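Local coordinates for protein putative glycosidase ph117-related (Bacteroides thetaiotaomicron, PDB 5A7V) that probably cleaves or phosphorolyses mannosides as a family GH130 enzyme, and binds mannose in a central pocket, at residues F77-V90 with E350-G364. Residues are numbered along the deposited sequence; the frame is centred on the assembly and turned at random.
With MAN (alpha-D-mannopyranose), chain E.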
loop_
_atom_site.group_PDB
_atom_site.type_symbol
_atom_site.label_atom_id
_atom_site.label_comp_id
_atom_site.label_asym_id
_atom_site.label_seq_id
_atom_site.Cartn_x
_atom_site.Cartn_y
_atom_site.Cartn_z
ATOM N N PHE A 77 -8.540 4.387 6.237
ATOM C CA PHE A 77 -7.984 4.420 4.874
ATOM C C PHE A 77 -6.785 3.472 4.789
ATOM O O PHE A 77 -6.683 2.531 5.580
ATOM C CB PHE A 77 -7.756 5.896 4.398
ATOM C CG PHE A 77 -6.805 6.734 5.212
ATOM C CD1 PHE A 77 -7.134 7.156 6.499
ATOM C CD2 PHE A 77 -5.588 7.170 4.678
ATOM C CE1 PHE A 77 -6.300 7.998 7.196
ATOM C CE2 PHE A 77 -4.743 8.009 5.359
ATOM C CZ PHE A 77 -5.098 8.429 6.642
ATOM N N ASN A 78 -5.964 3.655 3.765
ATOM C CA ASN A 78 -4.662 2.988 3.519
ATOM C C ASN A 78 -4.490 1.640 4.227
ATOM O O ASN A 78 -3.859 1.580 5.282
ATOM C CB ASN A 78 -3.550 3.961 3.831
ATOM C CG ASN A 78 -3.530 5.140 2.857
ATOM O OD1 ASN A 78 -4.411 5.280 2.006
ATOM N ND2 ASN A 78 -2.565 6.002 3.043
ATOM N N PRO A 79 -5.081 0.612 3.603
ATOM C CA PRO A 79 -5.209 -0.694 4.268
ATOM C C PRO A 79 -4.218 -1.737 3.785
ATOM O O PRO A 79 -3.803 -1.749 2.622
ATOM C CB PRO A 79 -6.613 -1.130 3.834
ATOM C CG PRO A 79 -6.708 -0.617 2.437
ATOM C CD PRO A 79 -5.981 0.680 2.442
ATOM N N ALA A 80 -3.850 -2.662 4.688
ATOM C CA ALA A 80 -3.231 -3.938 4.295
ATOM C C ALA A 80 -4.342 -4.956 4.106
ATOM O O ALA A 80 -5.417 -4.827 4.701
ATOM C CB ALA A 80 -2.301 -4.422 5.390
ATOM N N ALA A 81 -4.056 -6.016 3.353
ATOM C CA ALA A 81 -5.004 -7.087 3.159
ATOM C C ALA A 81 -4.255 -8.384 3.027
ATOM O O ALA A 81 -3.196 -8.442 2.420
ATOM C CB ALA A 81 -5.918 -6.855 1.976
ATOM N N THR A 82 -4.837 -9.439 3.585
ATOM C CA THR A 82 -4.243 -10.785 3.501
ATOM C C THR A 82 -5.326 -11.848 3.591
ATOM O O THR A 82 -6.497 -11.549 3.783
ATOM C CB THR A 82 -3.083 -10.933 4.521
ATOM O OG1 THR A 82 -2.236 -12.062 4.217
ATOM C CG2 THR A 82 -3.587 -11.036 5.938
ATOM N N LEU A 83 -4.880 -13.107 3.534
ATOM C CA LEU A 83 -5.709 -14.295 3.710
ATOM C C LEU A 83 -5.365 -14.923 5.052
ATOM O O LEU A 83 -4.179 -15.142 5.348
ATOM C CB LEU A 83 -5.417 -15.270 2.581
ATOM C CG LEU A 83 -6.117 -16.605 2.589
ATOM C CD1 LEU A 83 -7.600 -16.424 2.362
ATOM C CD2 LEU A 83 -5.496 -17.556 1.584
ATOM N N HIS A 84 -6.401 -15.241 5.828
ATOM C CA HIS A 84 -6.200 -15.968 7.098
ATOM C C HIS A 84 -7.416 -16.812 7.396
ATOM O O HIS A 84 -8.547 -16.341 7.376
ATOM C CB HIS A 84 -5.976 -14.966 8.249
ATOM C CG HIS A 84 -5.705 -15.607 9.579
ATOM N ND1 HIS A 84 -4.615 -16.412 9.822
ATOM C CD2 HIS A 84 -6.381 -15.524 10.745
ATOM C CE1 HIS A 84 -4.660 -16.839 11.079
ATOM N NE2 HIS A 84 -5.713 -16.302 11.672
ATOM N N ASP A 85 -7.151 -18.088 7.661
ATOM C CA ASP A 85 -8.207 -19.035 8.068
ATOM C C ASP A 85 -9.414 -18.975 7.070
ATOM O O ASP A 85 -10.586 -18.988 7.459
ATOM C CB ASP A 85 -8.621 -18.703 9.509
ATOM C CG ASP A 85 -7.557 -19.119 10.558
ATOM O OD1 ASP A 85 -6.508 -19.713 10.199
ATOM O OD2 ASP A 85 -7.778 -18.844 11.766
ATOM N N GLY A 86 -9.101 -18.884 5.775
ATOM C CA GLY A 86 -10.140 -19.007 4.762
ATOM C C GLY A 86 -10.922 -17.706 4.507
ATOM O O GLY A 86 -11.928 -17.764 3.779
ATOM N N LYS A 87 -10.508 -16.601 5.124
ATOM C CA LYS A 87 -11.178 -15.314 4.957
ATOM C C LYS A 87 -10.201 -14.242 4.532
ATOM O O LYS A 87 -8.992 -14.327 4.788
ATOM C CB LYS A 87 -11.846 -14.911 6.269
ATOM C CG LYS A 87 -12.923 -15.916 6.734
ATOM C CD LYS A 87 -13.879 -15.329 7.735
ATOM C CE LYS A 87 -14.893 -16.344 8.259
ATOM N NZ LYS A 87 -15.710 -15.656 9.298
ATOM N N ILE A 88 -10.753 -13.176 3.934
ATOM C CA ILE A 88 -9.991 -11.950 3.715
ATOM C C ILE A 88 -9.953 -11.178 5.026
ATOM O O ILE A 88 -10.991 -11.003 5.673
ATOM C CB ILE A 88 -10.632 -11.106 2.583
ATOM C CG1 ILE A 88 -10.360 -11.744 1.212
ATOM C CG2 ILE A 88 -10.117 -9.657 2.613
ATOM C CD1 ILE A 88 -11.209 -11.227 0.069
ATOM N N VAL A 89 -8.759 -10.733 5.405
ATOM C CA VAL A 89 -8.535 -9.903 6.569
ATOM C C VAL A 89 -7.922 -8.588 6.105
ATOM O O VAL A 89 -6.923 -8.585 5.371
ATOM C CB VAL A 89 -7.665 -10.585 7.628
ATOM C CG1 VAL A 89 -7.435 -9.688 8.839
ATOM C CG2 VAL A 89 -8.350 -11.866 8.064
ATOM N N VAL A 90 -8.511 -7.486 6.558
ATOM C CA VAL A 90 -7.998 -6.166 6.290
ATOM C C VAL A 90 -7.554 -5.522 7.604
ATOM O O VAL A 90 -8.295 -5.555 8.617
ATOM C CB VAL A 90 -9.073 -5.299 5.583
ATOM C CG1 VAL A 90 -8.742 -3.803 5.609
ATOM C CG2 VAL A 90 -9.270 -5.779 4.171
ATOM N N GLU A 350 -2.841 -0.655 -1.880
ATOM C CA GLU A 350 -2.022 -1.083 -0.760
ATOM C C GLU A 350 -2.231 -2.537 -0.337
ATOM O O GLU A 350 -1.293 -3.094 0.286
ATOM C CB GLU A 350 -2.266 -0.146 0.401
ATOM C CG GLU A 350 -1.291 -0.250 1.550
ATOM C CD GLU A 350 -1.433 0.887 2.537
ATOM O OE1 GLU A 350 -1.711 2.040 2.142
ATOM O OE2 GLU A 350 -1.214 0.707 3.775
ATOM N N GLY A 351 -3.378 -3.138 -0.615
ATOM C CA GLY A 351 -3.611 -4.537 -0.271
ATOM C C GLY A 351 -4.140 -5.319 -1.456
ATOM O O GLY A 351 -4.909 -4.761 -2.267
ATOM N N MET A 352 -3.758 -6.596 -1.568
ATOM C CA MET A 352 -4.299 -7.447 -2.602
ATOM C C MET A 352 -4.434 -8.851 -2.035
ATOM O O MET A 352 -3.496 -9.326 -1.354
ATOM C CB MET A 352 -3.396 -7.547 -3.831
ATOM C CG MET A 352 -3.331 -6.343 -4.666
ATOM S SD MET A 352 -2.148 -6.509 -6.036
ATOM C CE MET A 352 -2.929 -7.577 -7.246
ATOM N N VAL A 353 -5.520 -9.512 -2.361
ATOM C CA VAL A 353 -5.694 -10.926 -1.930
ATOM C C VAL A 353 -6.137 -11.727 -3.145
ATOM O O VAL A 353 -7.072 -11.343 -3.838
ATOM C CB VAL A 353 -6.707 -11.107 -0.772
ATOM C CG1 VAL A 353 -6.566 -12.508 -0.168
ATOM C CG2 VAL A 353 -6.525 -10.072 0.316
ATOM N N TYR A 354 -5.476 -12.865 -3.381
ATOM C CA TYR A 354 -5.905 -13.842 -4.372
ATOM C C TYR A 354 -6.849 -14.775 -3.633
ATOM O O TYR A 354 -6.405 -15.506 -2.723
ATOM C CB TYR A 354 -4.702 -14.585 -4.980
ATOM C CG TYR A 354 -5.101 -15.502 -6.107
ATOM C CD1 TYR A 354 -5.730 -15.014 -7.248
ATOM C CD2 TYR A 354 -4.836 -16.869 -6.058
ATOM C CE1 TYR A 354 -6.099 -15.849 -8.288
ATOM C CE2 TYR A 354 -5.207 -17.724 -7.088
ATOM C CZ TYR A 354 -5.848 -17.222 -8.206
ATOM O OH TYR A 354 -6.217 -18.084 -9.189
ATOM N N TYR A 355 -8.120 -14.735 -3.976
ATOM C CA TYR A 355 -9.174 -15.362 -3.202
ATOM C C TYR A 355 -10.291 -15.776 -4.123
ATOM O O TYR A 355 -10.670 -14.987 -4.996
ATOM C CB TYR A 355 -9.689 -14.373 -2.157
ATOM C CG TYR A 355 -10.725 -14.881 -1.163
ATOM C CD1 TYR A 355 -10.386 -15.815 -0.216
ATOM C CD2 TYR A 355 -12.001 -14.344 -1.112
ATOM C CE1 TYR A 355 -11.301 -16.248 0.740
ATOM C CE2 TYR A 355 -12.909 -14.732 -0.140
ATOM C CZ TYR A 355 -12.564 -15.700 0.774
ATOM O OH TYR A 355 -13.463 -16.082 1.722
ATOM N N LYS A 356 -10.808 -16.999 -3.984
ATOM C CA LYS A 356 -11.856 -17.466 -4.904
ATOM C C LYS A 356 -11.467 -17.293 -6.389
ATOM O O LYS A 356 -12.301 -16.967 -7.243
ATOM C CB LYS A 356 -13.198 -16.790 -4.580
ATOM C CG LYS A 356 -13.657 -17.103 -3.173
ATOM C CD LYS A 356 -15.026 -16.507 -2.899
ATOM C CE LYS A 356 -15.554 -16.956 -1.543
ATOM N NZ LYS A 356 -16.914 -16.389 -1.233
ATOM N N ASP A 357 -10.177 -17.490 -6.674
ATOM C CA ASP A 357 -9.613 -17.380 -8.034
ATOM C C ASP A 357 -9.701 -15.978 -8.648
ATOM O O ASP A 357 -9.580 -15.859 -9.871
ATOM C CB ASP A 357 -10.182 -18.464 -8.965
ATOM C CG ASP A 357 -9.807 -19.870 -8.548
ATOM O OD1 ASP A 357 -8.952 -20.107 -7.690
ATOM O OD2 ASP A 357 -10.357 -20.770 -9.163
ATOM N N LYS A 358 -9.825 -14.970 -7.791
ATOM C CA LYS A 358 -9.859 -13.582 -8.262
ATOM C C LYS A 358 -8.903 -12.748 -7.436
ATOM O O LYS A 358 -8.477 -13.124 -6.329
ATOM C CB LYS A 358 -11.296 -13.024 -8.165
ATOM C CG LYS A 358 -12.305 -13.820 -8.973
ATOM C CD LYS A 358 -13.733 -13.351 -8.834
ATOM C CE LYS A 358 -14.684 -14.459 -9.183
ATOM N NZ LYS A 358 -14.736 -15.507 -8.080
ATOM N N TRP A 359 -8.567 -11.563 -7.930
ATOM C CA TRP A 359 -7.731 -10.637 -7.231
ATOM C C TRP A 359 -8.545 -9.502 -6.631
ATOM O O TRP A 359 -9.137 -8.675 -7.369
ATOM C CB TRP A 359 -6.655 -10.061 -8.134
ATOM C CG TRP A 359 -5.534 -11.044 -8.477
ATOM C CD1 TRP A 359 -5.338 -11.742 -9.643
ATOM C CD2 TRP A 359 -4.434 -11.387 -7.605
ATOM N NE1 TRP A 359 -4.175 -12.483 -9.541
ATOM C CE2 TRP A 359 -3.595 -12.265 -8.314
ATOM C CE3 TRP A 359 -4.050 -10.970 -6.325
ATOM C CZ2 TRP A 359 -2.394 -12.738 -7.776
ATOM C CZ3 TRP A 359 -2.885 -11.463 -5.776
ATOM C CH2 TRP A 359 -2.065 -12.350 -6.501
ATOM N N TYR A 360 -8.564 -9.403 -5.307
ATOM C CA TYR A 360 -9.255 -8.369 -4.548
ATOM C C TYR A 360 -8.259 -7.293 -4.159
ATOM O O TYR A 360 -7.269 -7.569 -3.505
ATOM C CB TYR A 360 -9.909 -8.962 -3.296
ATOM C CG TYR A 360 -11.072 -9.883 -3.583
ATOM C CD1 TYR A 360 -10.885 -11.163 -4.094
ATOM C CD2 TYR A 360 -12.378 -9.512 -3.301
ATOM C CE1 TYR A 360 -11.974 -11.986 -4.379
ATOM C CE2 TYR A 360 -13.445 -10.356 -3.546
ATOM C CZ TYR A 360 -13.249 -11.593 -4.093
ATOM O OH TYR A 360 -14.337 -12.440 -4.352
ATOM N N LEU A 361 -8.505 -6.055 -4.621
ATOM C CA LEU A 361 -7.644 -4.890 -4.388
ATOM C C LEU A 361 -8.262 -4.000 -3.338
ATOM O O LEU A 361 -9.471 -3.692 -3.448
ATOM C CB LEU A 361 -7.530 -4.134 -5.717
ATOM C CG LEU A 361 -6.621 -2.902 -5.733
ATOM C CD1 LEU A 361 -5.169 -3.239 -5.546
ATOM C CD2 LEU A 361 -6.840 -2.178 -7.043
ATOM N N TYR A 362 -7.467 -3.568 -2.370
ATOM C CA TYR A 362 -7.911 -2.691 -1.274
ATOM C C TYR A 362 -7.079 -1.427 -1.290
ATOM O O TYR A 362 -5.848 -1.483 -1.449
ATOM C CB TYR A 362 -7.816 -3.415 0.103
ATOM C CG TYR A 362 -8.828 -4.553 0.150
ATOM C CD1 TYR A 362 -10.118 -4.321 0.541
ATOM C CD2 TYR A 362 -8.483 -5.854 -0.215
ATOM C CE1 TYR A 362 -11.083 -5.321 0.519
ATOM C CE2 TYR A 362 -9.444 -6.843 -0.266
ATOM C CZ TYR A 362 -10.749 -6.581 0.087
ATOM O OH TYR A 362 -11.699 -7.577 -0.015
ATOM N N TYR A 363 -7.758 -0.283 -1.171
ATOM C CA TYR A 363 -7.103 0.992 -1.371
ATOM C C TYR A 363 -7.697 2.075 -0.464
ATOM O O TYR A 363 -8.874 2.023 -0.066
ATOM C CB TYR A 363 -7.153 1.414 -2.854
ATOM C CG TYR A 363 -8.525 1.459 -3.435
ATOM C CD1 TYR A 363 -9.131 0.355 -3.984
ATOM C CD2 TYR A 363 -9.256 2.676 -3.472
ATOM C CE1 TYR A 363 -10.431 0.431 -4.530
ATOM C CE2 TYR A 363 -10.509 2.738 -4.019
ATOM C CZ TYR A 363 -11.095 1.647 -4.585
ATOM O OH TYR A 363 -12.344 1.689 -5.160
ATOM N N GLY A 364 -6.865 3.070 -0.153
ATOM C CA GLY A 364 -7.378 4.304 0.474
ATOM C C GLY A 364 -8.091 5.206 -0.525
ATOM O O GLY A 364 -7.649 5.330 -1.667
HETATM C C1 MAN E . 1.863 9.730 1.105
HETATM C C2 MAN E . 1.364 8.279 1.283
HETATM C C3 MAN E . 0.094 8.089 2.135
HETATM C C4 MAN E . -0.968 9.151 1.798
HETATM C C5 MAN E . -0.498 10.149 0.724
HETATM C C6 MAN E . -1.501 11.306 0.512
HETATM O O1 MAN E . 2.701 9.908 -0.162
HETATM O O2 MAN E . 2.456 7.573 1.889
HETATM O O3 MAN E . 0.348 8.186 3.523
HETATM O O4 MAN E . -2.126 8.438 1.414
HETATM O O5 MAN E . 0.783 10.686 1.181
HETATM O O6 MAN E . -1.615 12.066 1.723
HETATM O O HOH W 1 -1.064 -5.399 2.088
HETATM O O HOH W 2 -1.744 -7.393 0.369
#
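Glu350 lays its extended side chain along the backbone of Asn78 and Pro79, its CG 3.1 Å from Pro79 O; its carboxylate OE1 is buried without a polar partner. Together with Gly351 it forms a classic beta bulge opposite Tyr362, whose carbonyl oxygen accepts from both backbone nitrogens. Gly351, lacking a side chain, lets the backbones close in at Ala81, the CA atoms 4.5 Å apart; a water accepts from Met352 N and probably donates to Ala81 O. Val353, beta-branched and compact, fits CG2 against Ala81 CB (3.7 Å). Tyr355 has CG anti to its backbone N (chi1 -175°), which carries the ring across to the other hairpin: Ile88 CG1 lies over one face, while the hydroxyl's main partner is Ser115 O, with Gly86 O a second acceptor in reach. The flat rings of Tyr360 and Tyr362 offer CH-pi faces to branched Ile88 CD1 and Val90 CG2, and the Tyr362 hydroxyl bonds Gly117 O. Gly364 leaves room for Asn78, whose ND2 donates to mannose O4 (3.0 Å). The hairpins thus pack neighbouring blades of the GH130 five-bladed beta-propeller, the first continuing into strand 107-114, the second into strand 369-375, with strand 143-151 against Ala80 and Glu350.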